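Local coordinates for KaiC domain-containing protein (Pyrococcus horikoshii, PDB 2ZTS) that binds ADP and magnesium and, as a KaiC-like member of the P-loop NTPase clan, probably binds ATP, at residues C[139-144]-C[175-180]; C[31-36]-C[201-206]; C[126-131]-C[169-174]; C[156-161]-C[192-197]. All blocks are in the same frame, centred on the assembly; numbering follows the deposited sequence.

How the contacts relate
Contacts 1 and 2 are neighbours in the parallel part of one mixed sheet, their centres 9 Å apart: T175 O and L177 O of contact 1 probably accept hydrogen bonds from V33 N and L35 N of contact 2, at 2.7 and 2.8 Å. Contact 1 lies at the nucleotide site, the D142 side chain about 4 Å from a bound magnesium ion and about 5 Å from ADP; in contact 2, L205 is about 6 Å from ADP. Contacts 3 and 4 use the two ends of helix 157-171, centres 19 Å apart. Contact 3 reaches contact 1 through L139, and contact 4 does so through I144 and a probable T179 OG1-E195 OE2 hydrogen bond of 2.6 Å.

Contact 1 of 4, residues C[139-144]-C[175-180]; sequences LVIDSI and TILTTE
The carboxylate of D142 is met on the anti side of OD2 by T178 OG1, 18° out of its plane, in a 2.6 Å hydrogen bond, while OD1 is taken by T44 of the P-loop. This is consistent with the end of a Walker B strand: 139-142 runs parallel to 175-179 in the central sheet of the P-loop NTPase fold, and D142 belongs to the magnesium site. T178 holds its hydroxyl between its own backbone N and carbonyl carbon (chi1 69°), which turns OG1 to the aspartate. A valine here would probably leave OD2 without this donor and the carboxylate less firmly set beside T44. The backbone ladder behind the pair includes I176 N to L139 O (3.0 Å) and T178 N to I141 O (3.1 Å). On the sheet face that helix 157-171 covers, I141 CB lies 3.8 Å from L177 CD2; V140 and I176 pack on the other face, under helix 43-58. A cis peptide joins D142 to S143, the N-cap of the next helix; S143 OG also bonds E68. Just past it, I144 N gives T178 O a bond of 2.9 Å, with 166° at the hydrogen.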
loop_
_atom_site.group_PDB
_atom_site.type_symbol
_atom_site.label_atom_id
_atom_site.label_comp_id
_atom_site.label_asym_id
_atom_site.label_seq_id
_atom_site.Cartn_x
_atom_site.Cartn_y
_atom_site.Cartn_z
ATOM N N LEU C 139 13.499 -12.230 -32.222
ATOM C CA LEU C 139 13.901 -10.952 -31.616
ATOM C C LEU C 139 13.765 -11.034 -30.086
ATOM O O LEU C 139 12.810 -11.599 -29.602
ATOM C CB LEU C 139 13.047 -9.807 -32.177
ATOM C CG LEU C 139 13.263 -8.422 -31.532
ATOM C CD1 LEU C 139 14.686 -7.903 -31.663
ATOM C CD2 LEU C 139 12.247 -7.418 -32.137
ATOM N N VAL C 140 14.702 -10.478 -29.355
ATOM C CA VAL C 140 14.633 -10.385 -27.885
ATOM C C VAL C 140 14.933 -8.943 -27.504
ATOM O O VAL C 140 15.832 -8.351 -28.074
ATOM C CB VAL C 140 15.671 -11.301 -27.220
ATOM C CG1 VAL C 140 15.907 -10.929 -25.772
ATOM C CG2 VAL C 140 15.236 -12.745 -27.318
ATOM N N ILE C 141 14.158 -8.383 -26.582
ATOM C CA ILE C 141 14.475 -7.129 -25.932
ATOM C C ILE C 141 14.546 -7.443 -24.454
ATOM O O ILE C 141 13.544 -7.705 -23.796
ATOM C CB ILE C 141 13.431 -6.036 -26.258
ATOM C CG1 ILE C 141 13.323 -5.873 -27.819
ATOM C CG2 ILE C 141 13.774 -4.726 -25.528
ATOM C CD1 ILE C 141 12.484 -4.704 -28.300
ATOM N N ASP C 142 15.774 -7.493 -23.976
ATOM C CA ASP C 142 16.094 -7.686 -22.584
ATOM C C ASP C 142 16.653 -6.364 -22.111
ATOM O O ASP C 142 17.782 -6.113 -22.339
ATOM C CB ASP C 142 17.143 -8.783 -22.488
ATOM C CG ASP C 142 17.319 -9.307 -21.095
ATOM O OD1 ASP C 142 18.393 -9.935 -20.857
ATOM O OD2 ASP C 142 16.410 -9.197 -20.209
ATOM N N SER C 143 15.887 -5.499 -21.453
ATOM C CA SER C 143 14.600 -5.773 -20.880
ATOM C C SER C 143 13.840 -4.472 -20.934
ATOM O O SER C 143 14.418 -3.392 -21.172
ATOM C CB SER C 143 14.800 -6.159 -19.414
ATOM O OG SER C 143 15.173 -4.995 -18.657
ATOM N N ILE C 144 12.529 -4.557 -20.736
ATOM C CA ILE C 144 11.738 -3.354 -20.604
ATOM C C ILE C 144 12.154 -2.423 -19.431
ATOM O O ILE C 144 12.215 -1.224 -19.602
ATOM C CB ILE C 144 10.235 -3.727 -20.580
ATOM C CG1 ILE C 144 9.825 -4.188 -21.994
ATOM C CG2 ILE C 144 9.384 -2.579 -20.162
ATOM C CD1 ILE C 144 8.492 -4.842 -21.954
ATOM N N THR C 175 8.874 -12.599 -31.064
ATOM C CA THR C 175 9.610 -11.794 -30.108
ATOM C C THR C 175 9.398 -12.220 -28.661
ATOM O O THR C 175 8.240 -12.483 -28.290
ATOM C CB THR C 175 9.102 -10.364 -30.244
ATOM O OG1 THR C 175 9.308 -9.933 -31.599
ATOM C CG2 THR C 175 9.926 -9.348 -29.355
ATOM N N ILE C 176 10.487 -12.267 -27.858
ATOM C CA ILE C 176 10.418 -12.269 -26.381
ATOM C C ILE C 176 10.864 -10.897 -25.815
ATOM O O ILE C 176 11.932 -10.365 -26.155
ATOM C CB ILE C 176 11.260 -13.389 -25.784
ATOM C CG1 ILE C 176 10.681 -14.735 -26.194
ATOM C CG2 ILE C 176 11.350 -13.279 -24.224
ATOM C CD1 ILE C 176 11.615 -15.941 -25.941
ATOM N N LEU C 177 10.023 -10.320 -24.972
ATOM C CA LEU C 177 10.319 -9.124 -24.188
ATOM C C LEU C 177 10.377 -9.567 -22.758
ATOM O O LEU C 177 9.515 -10.336 -22.304
ATOM C CB LEU C 177 9.185 -8.079 -24.284
ATOM C CG LEU C 177 8.670 -7.718 -25.681
ATOM C CD1 LEU C 177 7.420 -6.890 -25.619
ATOM C CD2 LEU C 177 9.760 -6.958 -26.421
ATOM N N THR C 178 11.363 -9.081 -22.027
ATOM C CA THR C 178 11.514 -9.463 -20.631
ATOM C C THR C 178 11.152 -8.312 -19.751
ATOM O O THR C 178 11.408 -7.156 -20.119
ATOM C CB THR C 178 12.923 -9.923 -20.319
ATOM O OG1 THR C 178 13.831 -8.821 -20.376
ATOM C CG2 THR C 178 13.414 -10.906 -21.397
ATOM N N THR C 179 10.529 -8.622 -18.615
ATOM C CA THR C 179 10.300 -7.634 -17.577
ATOM C C THR C 179 10.443 -8.287 -16.200
ATOM O O THR C 179 10.512 -9.515 -16.084
ATOM C CB THR C 179 8.972 -6.939 -17.779
ATOM O OG1 THR C 179 8.839 -5.840 -16.863
ATOM C CG2 THR C 179 7.823 -7.835 -17.425
ATOM N N GLU C 180 10.570 -7.463 -15.161
ATOM C CA GLU C 180 10.901 -7.986 -13.841
ATOM C C GLU C 180 10.079 -7.349 -12.716
ATOM O O GLU C 180 10.222 -6.147 -12.497
ATOM C CB GLU C 180 12.387 -7.760 -13.613
ATOM C CG GLU C 180 12.977 -8.309 -12.296
ATOM C CD GLU C 180 14.525 -8.316 -12.308
ATOM O OE1 GLU C 180 15.134 -8.999 -13.207
ATOM O OE2 GLU C 180 15.114 -7.654 -11.401
#

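Contact 2 of 4, residues C[31-36]-C[201-206]; sequences TTVLLT and GVIVLD
V33 and I203 press together more tightly than carbon atoms usually do, V33 CG1 standing 3.5 Å from I203 CD1. Both conformations lead to this meeting: I203 is extended (chi1 -59°, chi2 165°) and reaches back along its strand toward G201, and V33 turns CG1 to meet it. Strands 32-36 and 201-206 are parallel neighbours in the central sheet, the first of them leading straight into the P-loop. G201 sits opposite V33, where a CB would crowd V33 CG2.

L35 lies on the same face as these two. Its CD1 crosses to the other strand and settles between two side chains, 3.8 Å from I203 CG2 and 3.8 Å from L205 CG. F27 packs on both V33 and I203, and L205 goes on to touch T41 of the nucleotide site. On the reverse face, T36 has its OG1 anti to the backbone N (chi1 -176°), which sends the hydroxyl to L189 O and leaves the methyl CG2 lying alongside V204 CG2 at 4.0 Å. V202 CG1 borders the same methyl, and V202 also packs on T39 of a neighbouring subunit.

The backbone ladder is weak at its start, where G201 N gives T32 O a long bond, and firm afterwards, for example from I203 N to L34 O at 2.8 Å. With apolar groups meeting on both faces, the backbone amides carry the polar pairing between the strands, while the buried hydroxyl of T36 is satisfied by L189 O and that of T31 by P28 O.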
loop_
_atom_site.group_PDB
_atom_site.type_symbol
_atom_site.label_atom_id
_atom_site.label_comp_id
_atom_site.label_asym_id
_atom_site.label_seq_id
_atom_site.Cartn_x
_atom_site.Cartn_y
_atom_site.Cartn_z
ATOM N N THR C 31 4.194 -13.852 -32.886
ATOM C CA THR C 31 3.722 -13.496 -31.494
ATOM C C THR C 31 4.745 -12.657 -30.716
ATOM O O THR C 31 5.915 -12.911 -30.803
ATOM C CB THR C 31 3.521 -14.769 -30.650
ATOM O OG1 THR C 31 2.711 -15.689 -31.339
ATOM C CG2 THR C 31 2.700 -14.482 -29.419
ATOM N N THR C 32 4.301 -11.666 -29.951
ATOM C CA THR C 32 5.129 -11.057 -28.891
ATOM C C THR C 32 4.845 -11.694 -27.543
ATOM O O THR C 32 3.689 -11.660 -27.082
ATOM C CB THR C 32 4.821 -9.616 -28.842
ATOM O OG1 THR C 32 5.185 -9.074 -30.103
ATOM C CG2 THR C 32 5.733 -8.843 -27.762
ATOM N N VAL C 33 5.850 -12.329 -26.950
ATOM C CA VAL C 33 5.757 -13.062 -25.676
ATOM C C VAL C 33 6.465 -12.266 -24.602
ATOM O O VAL C 33 7.620 -11.888 -24.789
ATOM C CB VAL C 33 6.432 -14.397 -25.778
ATOM C CG1 VAL C 33 6.299 -15.219 -24.491
ATOM C CG2 VAL C 33 5.815 -15.207 -26.977
ATOM N N LEU C 34 5.756 -12.012 -23.505
ATOM C CA LEU C 34 6.268 -11.380 -22.318
ATOM C C LEU C 34 6.770 -12.485 -21.437
ATOM O O LEU C 34 6.024 -13.372 -21.009
ATOM C CB LEU C 34 5.179 -10.581 -21.593
ATOM C CG LEU C 34 5.734 -9.739 -20.435
ATOM C CD1 LEU C 34 6.624 -8.577 -20.909
ATOM C CD2 LEU C 34 4.643 -9.225 -19.544
ATOM N N LEU C 35 8.078 -12.463 -21.220
ATOM C CA LEU C 35 8.755 -13.334 -20.298
ATOM C C LEU C 35 9.015 -12.507 -18.987
ATOM O O LEU C 35 9.776 -11.498 -18.992
ATOM C CB LEU C 35 10.029 -13.822 -20.949
ATOM C CG LEU C 35 10.864 -14.686 -20.023
ATOM C CD1 LEU C 35 10.138 -16.005 -19.679
ATOM C CD2 LEU C 35 12.194 -14.963 -20.611
ATOM N N THR C 36 8.372 -12.923 -17.890
ATOM C CA THR C 36 8.386 -12.174 -16.620
ATOM C C THR C 36 8.790 -13.067 -15.451
ATOM O O THR C 36 8.644 -14.267 -15.503
ATOM C CB THR C 36 7.022 -11.467 -16.403
ATOM O OG1 THR C 36 7.048 -10.656 -15.210
ATOM C CG2 THR C 36 5.840 -12.445 -16.223
ATOM N N GLY C 201 1.347 -13.477 -25.602
ATOM C CA GLY C 201 1.792 -14.622 -24.805
ATOM C C GLY C 201 2.412 -14.110 -23.498
ATOM O O GLY C 201 3.071 -13.075 -23.545
ATOM N N VAL C 202 2.242 -14.832 -22.379
ATOM C CA VAL C 202 2.964 -14.536 -21.120
ATOM C C VAL C 202 3.496 -15.796 -20.454
ATOM O O VAL C 202 2.746 -16.760 -20.243
ATOM C CB VAL C 202 2.065 -13.821 -20.104
ATOM C CG1 VAL C 202 2.808 -13.555 -18.816
ATOM C CG2 VAL C 202 1.511 -12.564 -20.709
ATOM N N ILE C 203 4.782 -15.788 -20.164
ATOM C CA ILE C 203 5.479 -16.864 -19.501
ATOM C C ILE C 203 6.053 -16.298 -18.194
ATOM O O ILE C 203 6.765 -15.283 -18.223
ATOM C CB ILE C 203 6.653 -17.403 -20.397
ATOM C CG1 ILE C 203 6.088 -17.911 -21.727
ATOM C CG2 ILE C 203 7.319 -18.550 -19.677
ATOM C CD1 ILE C 203 7.123 -18.117 -22.787
ATOM N N VAL C 204 5.771 -16.993 -17.090
ATOM C CA VAL C 204 6.321 -16.671 -15.769
ATOM C C VAL C 204 7.384 -17.660 -15.347
ATOM O O VAL C 204 7.176 -18.846 -15.383
ATOM C CB VAL C 204 5.208 -16.654 -14.689
ATOM C CG1 VAL C 204 5.740 -16.190 -13.316
ATOM C CG2 VAL C 204 4.052 -15.824 -15.159
ATOM N N LEU C 205 8.525 -17.146 -14.953
ATOM C CA LEU C 205 9.600 -17.863 -14.332
ATOM C C LEU C 205 9.598 -17.473 -12.885
ATOM O O LEU C 205 9.529 -16.303 -12.568
ATOM C CB LEU C 205 10.924 -17.436 -14.936
ATOM C CG LEU C 205 11.161 -17.640 -16.430
ATOM C CD1 LEU C 205 12.622 -17.547 -16.789
ATOM C CD2 LEU C 205 10.610 -18.948 -16.921
ATOM N N ASP C 206 9.711 -18.445 -12.008
ATOM C CA ASP C 206 9.597 -18.218 -10.570
ATOM C C ASP C 206 10.583 -19.122 -9.815
ATOM O O ASP C 206 11.142 -20.079 -10.387
ATOM C CB ASP C 206 8.183 -18.559 -10.093
ATOM C CG ASP C 206 7.743 -17.709 -8.903
ATOM O OD1 ASP C 206 8.566 -16.884 -8.398
ATOM O OD2 ASP C 206 6.579 -17.813 -8.418
#

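Contact 3 of 4, residues C[126-131]-C[169-174]; sequences YIYRVV and LEMGVT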
loop_
_atom_site.group_PDB
_atom_site.type_symbol
_atom_site.label_atom_id
_atom_site.label_comp_id
_atom_site.label_asym_id
_atom_site.label_seq_id
_atom_site.Cartn_x
_atom_site.Cartn_y
_atom_site.Cartn_z
ATOM N N TYR C 126 16.795 1.600 -35.170
ATOM C CA TYR C 126 17.991 0.735 -35.309
ATOM C C TYR C 126 17.660 -0.762 -35.161
ATOM O O TYR C 126 18.198 -1.591 -35.879
ATOM C CB TYR C 126 19.140 1.190 -34.403
ATOM C CG TYR C 126 20.417 0.499 -34.738
ATOM C CD1 TYR C 126 21.001 -0.451 -33.849
ATOM C CD2 TYR C 126 21.044 0.740 -35.986
ATOM C CE1 TYR C 126 22.171 -1.119 -34.189
ATOM C CE2 TYR C 126 22.216 0.070 -36.346
ATOM C CZ TYR C 126 22.796 -0.821 -35.467
ATOM O OH TYR C 126 23.945 -1.466 -35.883
ATOM N N ILE C 127 16.763 -1.130 -34.250
ATOM C CA ILE C 127 16.334 -2.521 -34.162
ATOM C C ILE C 127 15.628 -2.946 -35.450
ATOM O O ILE C 127 15.815 -4.046 -35.927
ATOM C CB ILE C 127 15.345 -2.725 -33.025
ATOM C CG1 ILE C 127 15.990 -2.380 -31.667
ATOM C CG2 ILE C 127 14.823 -4.143 -33.077
ATOM C CD1 ILE C 127 15.000 -2.083 -30.582
ATOM N N TYR C 128 14.784 -2.085 -35.990
ATOM C CA TYR C 128 14.088 -2.395 -37.227
ATOM C C TYR C 128 15.138 -2.630 -38.379
ATOM O O TYR C 128 15.131 -3.645 -39.074
ATOM C CB TYR C 128 13.114 -1.253 -37.539
ATOM C CG TYR C 128 12.385 -1.392 -38.844
ATOM C CD1 TYR C 128 12.907 -0.824 -39.997
ATOM C CD2 TYR C 128 11.178 -2.084 -38.927
ATOM C CE1 TYR C 128 12.277 -0.970 -41.189
ATOM C CE2 TYR C 128 10.507 -2.220 -40.144
ATOM C CZ TYR C 128 11.070 -1.646 -41.268
ATOM O OH TYR C 128 10.473 -1.740 -42.492
ATOM N N ARG C 129 16.083 -1.721 -38.494
ATOM C CA ARG C 129 17.142 -1.841 -39.509
ATOM C C ARG C 129 17.886 -3.131 -39.375
ATOM O O ARG C 129 18.160 -3.805 -40.353
ATOM C CB ARG C 129 18.100 -0.663 -39.406
ATOM C CG ARG C 129 19.324 -0.824 -40.282
ATOM C CD ARG C 129 20.311 0.321 -40.157
ATOM N NE ARG C 129 21.433 0.083 -41.047
ATOM C CZ ARG C 129 22.601 0.713 -40.983
ATOM N NH1 ARG C 129 23.571 0.415 -41.852
ATOM N NH2 ARG C 129 22.797 1.635 -40.068
ATOM N N VAL C 130 18.213 -3.523 -38.160
ATOM C CA VAL C 130 19.023 -4.716 -37.967
ATOM C C VAL C 130 18.186 -6.006 -38.194
ATOM O O VAL C 130 18.694 -7.014 -38.757
ATOM C CB VAL C 130 19.664 -4.738 -36.541
ATOM C CG1 VAL C 130 20.353 -6.071 -36.251
ATOM C CG2 VAL C 130 20.636 -3.626 -36.398
ATOM N N VAL C 131 16.921 -5.987 -37.759
ATOM C CA VAL C 131 16.034 -7.115 -38.035
ATOM C C VAL C 131 15.967 -7.346 -39.551
ATOM O O VAL C 131 16.101 -8.473 -40.016
ATOM C CB VAL C 131 14.627 -6.899 -37.420
ATOM C CG1 VAL C 131 13.535 -7.768 -38.129
ATOM C CG2 VAL C 131 14.665 -7.237 -35.929
ATOM N N LEU C 169 4.437 -5.153 -34.613
ATOM C CA LEU C 169 3.357 -5.531 -35.501
ATOM C C LEU C 169 3.832 -5.413 -36.982
ATOM O O LEU C 169 3.591 -6.298 -37.794
ATOM C CB LEU C 169 2.118 -4.613 -35.227
ATOM C CG LEU C 169 1.010 -5.057 -34.225
ATOM C CD1 LEU C 169 1.538 -5.864 -33.037
ATOM C CD2 LEU C 169 0.119 -3.868 -33.708
ATOM N N GLU C 170 4.558 -4.352 -37.286
ATOM C CA GLU C 170 5.062 -4.124 -38.650
ATOM C C GLU C 170 6.074 -5.161 -39.039
ATOM O O GLU C 170 6.039 -5.655 -40.163
ATOM C CB GLU C 170 5.756 -2.779 -38.756
ATOM C CG GLU C 170 5.099 -1.778 -39.665
ATOM C CD GLU C 170 5.613 -0.402 -39.337
ATOM O OE1 GLU C 170 4.997 0.281 -38.453
ATOM O OE2 GLU C 170 6.663 -0.036 -39.921
HETATM N N MSE C 171 6.968 -5.512 -38.125
HETATM C CA MSE C 171 8.042 -6.427 -38.454
HETATM C C MSE C 171 7.543 -7.861 -38.508
HETATM O O MSE C 171 8.113 -8.686 -39.213
HETATM C CB MSE C 171 9.159 -6.333 -37.448
HETATM C CG MSE C 171 9.970 -5.087 -37.587
HETATM SE SE MSE C 171 11.505 -5.013 -36.283
HETATM C CE MSE C 171 10.597 -5.527 -34.568
ATOM N N GLY C 172 6.483 -8.181 -37.784
ATOM C CA GLY C 172 5.999 -9.545 -37.782
ATOM C C GLY C 172 6.991 -10.626 -37.389
ATOM O O GLY C 172 6.855 -11.738 -37.886
ATOM N N VAL C 173 7.982 -10.343 -36.519
ATOM C CA VAL C 173 8.899 -11.412 -36.046
ATOM C C VAL C 173 8.375 -12.056 -34.754
ATOM O O VAL C 173 7.394 -11.659 -34.220
ATOM C CB VAL C 173 10.380 -10.970 -35.911
ATOM C CG1 VAL C 173 10.917 -10.571 -37.293
ATOM C CG2 VAL C 173 10.585 -9.803 -34.909
ATOM N N THR C 174 8.968 -13.149 -34.337
ATOM C CA THR C 174 8.513 -13.791 -33.125
ATOM C C THR C 174 9.435 -13.267 -32.065
ATOM O O THR C 174 10.627 -13.449 -32.179
ATOM C CB THR C 174 8.675 -15.280 -33.239
ATOM O OG1 THR C 174 7.864 -15.810 -34.305
ATOM C CG2 THR C 174 8.205 -15.965 -31.924
#
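I127 O accepts the helical bond from V131 N at 2.9 Å, and the selenium of M171, a selenomethionine in this crystal, comes up beside the same oxygen as a mere neighbour, 4.4 Å away. No hydrogen bond passes between the segments: this is the apolar seam between helix 120-134 and the end of helix 157-171, which lie side by side on the central sheet of the P-loop fold.

M171 fills the seam. Its chain leaves the helix extended and then bends at the selenium (chi3 -47°). On the way M171 CG passes the Y128 ring at 3.5 Å from Y128 CD2, the two side chains running antiparallel as they pass. SE lies 5.2 Å from the centroid of the Y128 ring and 65° off its normal, an oblique Met-aromatic contact. The selenium also rests 3.8 Å from V131 CB, so it is flanked by the tyrosine and the valine of one helix turn. Beyond the end of helix 157-171, V173 CG1 meets V131 CG1 at 3.9 Å. Between M171 and V173 the helix stops at G172, whose phi is positive.

Aliphatic carbons and the selenium do the touching, so the seam depends on shape and dispersion rather than on charge; the native methionine sulfur would probably play the same part. I127, M171 and V173 all touch L139 of strand 138-142, and one apolar cluster thus spans both helices and the sheet.

Contact 4 of 4, residues C[156-161]-C[192-197]; sequences KIREVL and YGIEEF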
loop_
_atom_site.group_PDB
_atom_site.type_symbol
_atom_site.label_atom_id
_atom_site.label_comp_id
_atom_site.label_asym_id
_atom_site.label_seq_id
_atom_site.Cartn_x
_atom_site.Cartn_y
_atom_site.Cartn_z
ATOM N N LYS C 156 7.309 7.372 -18.679
ATOM C CA LYS C 156 7.088 7.444 -20.130
ATOM C C LYS C 156 7.306 6.110 -20.829
ATOM O O LYS C 156 7.161 6.002 -22.019
ATOM C CB LYS C 156 7.979 8.509 -20.798
ATOM C CG LYS C 156 7.956 9.940 -20.144
ATOM C CD LYS C 156 6.622 10.681 -20.301
ATOM C CE LYS C 156 6.722 11.908 -21.178
ATOM N NZ LYS C 156 5.446 12.009 -22.043
ATOM N N ILE C 157 7.663 5.074 -20.078
ATOM C CA ILE C 157 7.683 3.752 -20.580
ATOM C C ILE C 157 6.330 3.423 -21.184
ATOM O O ILE C 157 6.245 2.668 -22.135
ATOM C CB ILE C 157 8.073 2.751 -19.455
ATOM C CG1 ILE C 157 8.431 1.368 -20.042
ATOM C CG2 ILE C 157 6.954 2.645 -18.429
ATOM C CD1 ILE C 157 9.489 1.302 -21.155
ATOM N N ARG C 158 5.271 4.024 -20.658
ATOM C CA ARG C 158 3.942 3.831 -21.217
ATOM C C ARG C 158 3.937 4.181 -22.742
ATOM O O ARG C 158 3.613 3.345 -23.570
ATOM C CB ARG C 158 2.953 4.676 -20.458
ATOM C CG ARG C 158 1.550 4.580 -20.972
ATOM C CD ARG C 158 0.506 5.138 -20.002
ATOM N NE ARG C 158 0.620 6.584 -19.879
ATOM C CZ ARG C 158 -0.092 7.477 -20.552
ATOM N NH1 ARG C 158 -1.016 7.085 -21.431
ATOM N NH2 ARG C 158 0.112 8.773 -20.343
ATOM N N GLU C 159 4.390 5.395 -23.082
ATOM C CA GLU C 159 4.410 5.898 -24.469
ATOM C C GLU C 159 5.405 5.127 -25.277
ATOM O O GLU C 159 5.133 4.745 -26.405
ATOM C CB GLU C 159 4.696 7.410 -24.481
ATOM C CG GLU C 159 3.511 8.264 -24.007
ATOM C CD GLU C 159 3.592 8.639 -22.498
ATOM O OE1 GLU C 159 4.074 7.812 -21.637
ATOM O OE2 GLU C 159 3.157 9.774 -22.157
ATOM N N VAL C 160 6.540 4.772 -24.663
ATOM C CA VAL C 160 7.544 3.961 -25.338
ATOM C C VAL C 160 7.017 2.563 -25.667
ATOM O O VAL C 160 7.241 2.037 -26.775
ATOM C CB VAL C 160 8.850 3.903 -24.549
ATOM C CG1 VAL C 160 9.841 2.996 -25.184
ATOM C CG2 VAL C 160 9.466 5.343 -24.354
ATOM N N LEU C 161 6.258 1.970 -24.759
ATOM C CA LEU C 161 5.675 0.652 -25.054
ATOM C C LEU C 161 4.678 0.668 -26.225
ATOM O O LEU C 161 4.672 -0.260 -27.048
ATOM C CB LEU C 161 5.083 0.035 -23.812
ATOM C CG LEU C 161 6.167 -0.498 -22.831
ATOM C CD1 LEU C 161 5.632 -0.779 -21.432
ATOM C CD2 LEU C 161 6.798 -1.763 -23.367
ATOM N N TYR C 192 5.546 -2.602 -14.612
ATOM C CA TYR C 192 4.791 -1.333 -14.834
ATOM C C TYR C 192 3.269 -1.471 -14.934
ATOM O O TYR C 192 2.545 -0.499 -14.779
ATOM C CB TYR C 192 5.350 -0.538 -16.054
ATOM C CG TYR C 192 6.754 -0.125 -15.797
ATOM C CD1 TYR C 192 7.060 0.795 -14.790
ATOM C CD2 TYR C 192 7.780 -0.675 -16.508
ATOM C CE1 TYR C 192 8.421 1.146 -14.516
ATOM C CE2 TYR C 192 9.099 -0.373 -16.235
ATOM C CZ TYR C 192 9.416 0.546 -15.244
ATOM O OH TYR C 192 10.754 0.818 -15.047
ATOM N N GLY C 193 2.788 -2.683 -15.159
ATOM C CA GLY C 193 1.339 -2.914 -15.339
ATOM C C GLY C 193 0.875 -2.656 -16.748
ATOM O O GLY C 193 -0.333 -2.549 -16.993
ATOM N N ILE C 194 1.823 -2.553 -17.676
ATOM C CA ILE C 194 1.542 -2.123 -19.061
ATOM C C ILE C 194 2.067 -3.176 -20.062
ATOM O O ILE C 194 1.502 -3.380 -21.113
ATOM C CB ILE C 194 2.214 -0.755 -19.313
ATOM C CG1 ILE C 194 1.700 0.310 -18.312
ATOM C CG2 ILE C 194 1.980 -0.311 -20.685
ATOM C CD1 ILE C 194 2.524 1.617 -18.278
ATOM N N GLU C 195 3.210 -3.772 -19.732
ATOM C CA GLU C 195 3.916 -4.650 -20.613
ATOM C C GLU C 195 2.999 -5.741 -21.199
ATOM O O GLU C 195 3.144 -6.105 -22.368
ATOM C CB GLU C 195 5.076 -5.303 -19.850
ATOM C CG GLU C 195 6.141 -4.339 -19.386
ATOM C CD GLU C 195 5.973 -3.896 -17.926
ATOM O OE1 GLU C 195 4.940 -3.275 -17.623
ATOM O OE2 GLU C 195 6.855 -4.244 -17.095
ATOM N N GLU C 196 2.152 -6.337 -20.357
ATOM C CA GLU C 196 1.220 -7.403 -20.785
ATOM C C GLU C 196 0.178 -6.966 -21.838
ATOM O O GLU C 196 -0.333 -7.809 -22.588
ATOM C CB GLU C 196 0.489 -7.969 -19.562
ATOM C CG GLU C 196 -0.232 -6.917 -18.745
ATOM C CD GLU C 196 0.543 -6.413 -17.525
ATOM O OE1 GLU C 196 1.738 -6.047 -17.606
ATOM O OE2 GLU C 196 -0.075 -6.280 -16.486
ATOM N N PHE C 197 -0.136 -5.672 -21.913
ATOM C CA PHE C 197 -1.009 -5.164 -22.960
ATOM C C PHE C 197 -0.409 -5.117 -24.384
ATOM O O PHE C 197 -1.136 -4.775 -25.312
ATOM C CB PHE C 197 -1.577 -3.790 -22.583
ATOM C CG PHE C 197 -2.445 -3.847 -21.385
ATOM C CD1 PHE C 197 -3.772 -4.233 -21.507
ATOM C CD2 PHE C 197 -1.911 -3.646 -20.126
ATOM C CE1 PHE C 197 -4.552 -4.355 -20.405
ATOM C CE2 PHE C 197 -2.696 -3.749 -19.015
ATOM C CZ PHE C 197 -4.003 -4.107 -19.134
#
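Y192 lays one ring face under I157 CG2, which stands 4.0 Å from the ring centroid and 16° off the normal, a CH-pi contact. The isoleucine comes in roughly perpendicular to the tyrosine side chain. The tyrosine OH bonds E154. Were Y192 a smaller alanine, I157 CG2 would probably lose the ring it rests on and E154 its hydroxyl partner. G193 turns the chain with backbone angles at which a CB would jam against the preceding carbonyl, and its own O is bonded by R191 of a neighbouring subunit.

I194 packs on the first turns of helix 157-171 with both branches: I194 CD1 lies 3.8 Å from R158 CB, and I194 CG2 lies 3.8 Å from L161 CD1. The rest of R158 leads away, and its guanidinium bonds the carbonyls of L149, L151 and E152 of that neighbouring subunit. E195 touches L161 CD1 through CG at 4.1 Å, then bends sharply (chi2 97°) and folds its carboxylate back over the loop. There E195 OE1 accepts I194 N at 3.2 Å, nearly along its C-O axis; Y192 N adds weak bonds to both oxygens, and OE2 is held by T179. F197 N closes the 3-10 turn on I194 O at 2.9 Å.

Between the two segments only carbon contacts pass, while buried E195 organises the loop from within; the amides around that carboxylate would probably help it stay ionised.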